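Local coordinates for RabGDI protein (Plasmodium falciparum 3D7, PDB 3P1W), which probably acts as a Rab GDP-dissociation inhibitor, keeping Rab GTPases in their GDP-bound form during membrane transport, at residues M192-Y196 against T229-I233; I361-L365 against D434-H438. All blocks are in the same frame, centred on the assembly; numbering follows the deposited sequence.

Contact 1 of 2, residues M192-Y196 against T229-I233; sequences MLEIY and TLERI
Met192 reaches across to Thr229 and Leu230 where two helices of what is probably the α-helical domain of the Rab GDI fold pack against each other. The short segments lie 11.8 Å apart at their closest, with 65° between their directions, so the gap is filled by side chains rather than by close backbone. Met192 has the largest share of the contact. Its CG is set anti to the backbone N (chi1 -169°), which sends the chain across the gap, and a bend at chi2 (61°) then swings the thioether over Thr229. There Met192 SD lies 3.6 Å from Thr229 CB, and Met192 CG is 3.7 Å from Thr229 CG2, so the sulfur and the methylene share the aliphatic side of the threonine. Further out, the terminal methyl Met192 CE meets the branch CD2 of Leu230 at 4.0 Å and comes within 4.2 Å of Ile233 CD1, one turn on from Thr229 in the second helix. Tyr196, one turn on in the same helix as Met192, turns one ring face to Met192 CG, which lies toward the rim. Phe167 of helix 158-173 touches both Met192 and Ile233, adding a third helix to the apolar cluster. The hydroxyls of Thr229 and Tyr196 are hydrogen-bonded to loop tyrosines, Tyr216 and Tyr221 respectively. Tyr196 OH also passes Ile233 CD1 at 4.4 Å.

Contact 2 of 2, residues I361-L365 against D434-H438; sequences IYINL and DATSH
Tyr362 and Ser437 bring their CA atoms to 5.7 Å where strand 361-365 passes the irregular loop 434-438; strand side chains meet largely loop backbone, and no backbone-to-backbone bond links them. The Tyr362 ring lies against the loop. Thr436 CA stands 3.7 Å from the Tyr362 ring centroid and only 11° off the normal, a CH-pi contact over the face, with Ser437 N above the same face. At the phenol end Thr436 CG2 lies alongside, 3.6 Å from Tyr362 OH. Nearer the CB, Ser437 OG, placed between its backbone N and carbonyl carbon (chi1 48°), comes to 3.3 Å from Tyr362 CD1 and is also hydrogen-bonded to Gln347 OE1. The loop connects strand 427-429, part of the Rossmann-like sheet, to helix 440-454, so the contact joins a loop following one large sheet to a strand of the other. Asn364 extends the junction: Asn364 ND2 donates to Ser437 O over 2.9 Å, nearly straight at 172°. Ser437 O lies in the amide plane of Asn364, and ND2 approaches it in the carbonyl plane, on a lone pair. ND2 also donates to Pro93 O, whereas the buried Asn364 OD1 has no hydrogen-bonding partner and packs against Ser437 CB. Asp434 shapes the loop by an Asx turn, Asp434 OD1 taking Thr436 N from above the carboxylate plane and Thr436 OG1 on the syn lone pair at 2.6 Å; Lys94 adds a salt bridge to this oxygen.

In the fold
The two contacts follow one another along the chain, contact 1 closing before contact 2 opens. Their centres are 23 Å apart, contact 2 lying about 7 Å from the centre of the chain and contact 1 about 22 Å out, yet their nearest atoms come within about 6 Å without touching. Arg232, on the helix of contact 1, forms a salt bridge with Glu440, just past the loop of contact 2. Adjacent loop residues also span the gap: Tyr216 meets Thr229 and Arg232, while Leu217 touches Tyr362 and Thr436. In related Rab GDIs the helical domain receives the prenyl group of the Rab, and contact 1 probably belongs to the equivalent domain here.

Contact 1 of 2, residues M192-Y196 against T229-I233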
# COMPACT_ATOMS: atom_id res chain seq x y z
N MET A 192 18.68 2.76 16.47
CA MET A 192 17.60 3.72 16.68
C MET A 192 17.16 3.74 18.14
O MET A 192 16.76 4.79 18.64
CB MET A 192 16.38 3.42 15.78
CG MET A 192 15.35 4.57 15.80
SD MET A 192 16.05 6.10 15.17
CE MET A 192 14.95 7.34 15.84
N LEU A 193 17.21 2.59 18.80
CA LEU A 193 16.79 2.50 20.20
C LEU A 193 17.67 3.39 21.07
O LEU A 193 17.18 4.08 21.95
CB LEU A 193 16.86 1.04 20.69
CG LEU A 193 16.58 0.83 22.19
CD1 LEU A 193 15.18 1.28 22.56
CD2 LEU A 193 16.83 -0.61 22.63
N GLU A 194 18.97 3.40 20.79
CA GLU A 194 19.89 4.27 21.55
C GLU A 194 19.55 5.74 21.31
O GLU A 194 19.64 6.54 22.23
CB GLU A 194 21.35 3.95 21.21
CG GLU A 194 21.79 2.58 21.73
CD GLU A 194 23.20 2.21 21.30
OE1 GLU A 194 24.16 2.59 22.01
OE2 GLU A 194 23.36 1.53 20.27
N ILE A 195 19.10 6.09 20.09
CA ILE A 195 18.67 7.46 19.81
C ILE A 195 17.40 7.82 20.58
O ILE A 195 17.29 8.91 21.13
CB ILE A 195 18.41 7.71 18.31
CG1 ILE A 195 19.70 7.57 17.49
CG2 ILE A 195 17.79 9.10 18.10
CD1 ILE A 195 20.76 8.64 17.81
N TYR A 196 16.43 6.90 20.62
CA TYR A 196 15.22 7.12 21.42
C TYR A 196 15.58 7.37 22.89
O TYR A 196 15.11 8.33 23.50
CB TYR A 196 14.28 5.92 21.33
CG TYR A 196 13.48 5.76 20.05
CD1 TYR A 196 12.94 6.86 19.37
CD2 TYR A 196 13.21 4.49 19.54
CE1 TYR A 196 12.16 6.70 18.21
CE2 TYR A 196 12.45 4.32 18.37
CZ TYR A 196 11.93 5.42 17.70
OH TYR A 196 11.17 5.23 16.56
N THR A 229 16.21 4.89 10.12
CA THR A 229 14.93 5.29 10.70
C THR A 229 14.80 6.81 10.72
O THR A 229 13.74 7.36 10.43
CB THR A 229 14.77 4.69 12.10
OG1 THR A 229 14.79 3.26 12.01
CG2 THR A 229 13.45 5.15 12.72
N LEU A 230 15.90 7.50 11.01
CA LEU A 230 15.89 8.95 10.99
C LEU A 230 15.48 9.46 9.61
O LEU A 230 14.71 10.41 9.51
CB LEU A 230 17.25 9.51 11.42
CG LEU A 230 17.60 9.32 12.90
CD1 LEU A 230 19.10 9.58 13.15
CD2 LEU A 230 16.75 10.23 13.79
N GLU A 231 16.00 8.83 8.55
CA GLU A 231 15.66 9.25 7.19
C GLU A 231 14.18 9.10 6.92
O GLU A 231 13.56 9.95 6.29
CB GLU A 231 16.45 8.43 6.15
CG GLU A 231 17.93 8.76 6.06
CD GLU A 231 18.23 10.06 5.33
OE1 GLU A 231 17.32 10.91 5.17
OE2 GLU A 231 19.39 10.24 4.92
N ARG A 232 13.61 8.01 7.40
CA ARG A 232 12.20 7.72 7.19
C ARG A 232 11.31 8.69 7.97
O ARG A 232 10.31 9.19 7.44
CB ARG A 232 11.90 6.29 7.60
CG ARG A 232 12.48 5.26 6.62
CD ARG A 232 12.41 3.88 7.18
NE ARG A 232 11.05 3.36 7.18
CZ ARG A 232 10.46 2.75 6.14
NH1 ARG A 232 11.11 2.57 4.99
NH2 ARG A 232 9.22 2.32 6.26
N ILE A 233 11.67 8.95 9.21
CA ILE A 233 10.94 9.93 10.03
C ILE A 233 11.05 11.31 9.40
O ILE A 233 10.05 11.99 9.21
CB ILE A 233 11.41 9.93 11.51
CG1 ILE A 233 11.10 8.57 12.14
CG2 ILE A 233 10.68 11.03 12.32
CD1 ILE A 233 11.52 8.42 13.59

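Contact 2 of 2, residues I361-L365 against D434-H438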
# COMPACT_ATOMS: atom_id res chain seq x y z
N ILE A 361 -2.87 -3.77 12.26
CA ILE A 361 -4.13 -3.68 11.51
C ILE A 361 -4.27 -2.25 11.01
O ILE A 361 -3.78 -1.30 11.66
CB ILE A 361 -5.32 -4.15 12.35
CG1 ILE A 361 -5.14 -5.66 12.66
CG2 ILE A 361 -6.65 -3.89 11.66
CD1 ILE A 361 -6.27 -6.31 13.50
N TYR A 362 -4.90 -2.09 9.85
CA TYR A 362 -4.98 -0.82 9.16
C TYR A 362 -6.41 -0.52 8.72
O TYR A 362 -7.16 -1.42 8.40
CB TYR A 362 -4.06 -0.82 7.94
CG TYR A 362 -2.65 -1.31 8.20
CD1 TYR A 362 -1.61 -0.41 8.45
CD2 TYR A 362 -2.34 -2.68 8.22
CE1 TYR A 362 -0.32 -0.84 8.69
CE2 TYR A 362 -1.04 -3.13 8.47
CZ TYR A 362 -0.04 -2.21 8.70
OH TYR A 362 1.24 -2.62 8.95
N ILE A 363 -6.78 0.76 8.71
CA ILE A 363 -8.09 1.18 8.21
C ILE A 363 -7.90 2.40 7.31
O ILE A 363 -7.32 3.41 7.75
CB ILE A 363 -9.08 1.55 9.32
CG1 ILE A 363 -9.12 0.48 10.40
CG2 ILE A 363 -10.44 1.88 8.72
CD1 ILE A 363 -10.06 0.78 11.62
N ASN A 364 -8.35 2.31 6.06
CA ASN A 364 -8.42 3.47 5.17
C ASN A 364 -9.85 3.91 5.00
O ASN A 364 -10.75 3.09 5.00
CB ASN A 364 -7.80 3.17 3.84
CG ASN A 364 -6.30 3.27 3.89
OD1 ASN A 364 -5.74 3.80 4.87
ND2 ASN A 364 -5.63 2.76 2.87
N LEU A 365 -10.06 5.22 4.88
CA LEU A 365 -11.39 5.77 4.72
C LEU A 365 -11.33 6.70 3.51
O LEU A 365 -10.43 7.56 3.44
CB LEU A 365 -11.79 6.54 5.99
CG LEU A 365 -13.12 7.28 6.12
CD1 LEU A 365 -13.18 8.55 5.27
CD2 LEU A 365 -14.33 6.37 5.84
N ASP A 434 0.04 -7.01 0.51
CA ASP A 434 -0.08 -7.21 1.97
C ASP A 434 -1.11 -6.28 2.60
O ASP A 434 -1.75 -5.45 1.94
CB ASP A 434 1.31 -7.11 2.63
CG ASP A 434 1.86 -5.71 2.66
OD1 ASP A 434 1.08 -4.73 2.56
OD2 ASP A 434 3.09 -5.55 2.79
N ALA A 435 -1.32 -6.46 3.91
CA ALA A 435 -2.35 -5.75 4.63
C ALA A 435 -2.09 -4.25 4.80
O ALA A 435 -3.01 -3.54 5.21
CB ALA A 435 -2.55 -6.40 6.05
N THR A 436 -0.89 -3.75 4.52
CA THR A 436 -0.60 -2.33 4.83
C THR A 436 -1.55 -1.39 4.06
O THR A 436 -1.97 -1.71 2.96
CB THR A 436 0.86 -1.96 4.56
OG1 THR A 436 1.19 -2.16 3.18
CG2 THR A 436 1.83 -2.83 5.42
N SER A 437 -1.81 -0.22 4.62
CA SER A 437 -2.79 0.74 4.08
C SER A 437 -2.10 1.75 3.16
O SER A 437 -2.74 2.69 2.64
CB SER A 437 -3.46 1.43 5.27
OG SER A 437 -2.48 1.87 6.19
N HIS A 438 -0.79 1.60 3.01
CA HIS A 438 0.00 2.47 2.16
C HIS A 438 0.82 1.62 1.21
O HIS A 438 0.86 0.36 1.32
CB HIS A 438 0.90 3.41 2.99
CG HIS A 438 1.64 2.76 4.11
ND1 HIS A 438 2.87 2.14 3.95
CD2 HIS A 438 1.35 2.65 5.43
CE1 HIS A 438 3.28 1.68 5.11
NE2 HIS A 438 2.38 1.97 6.03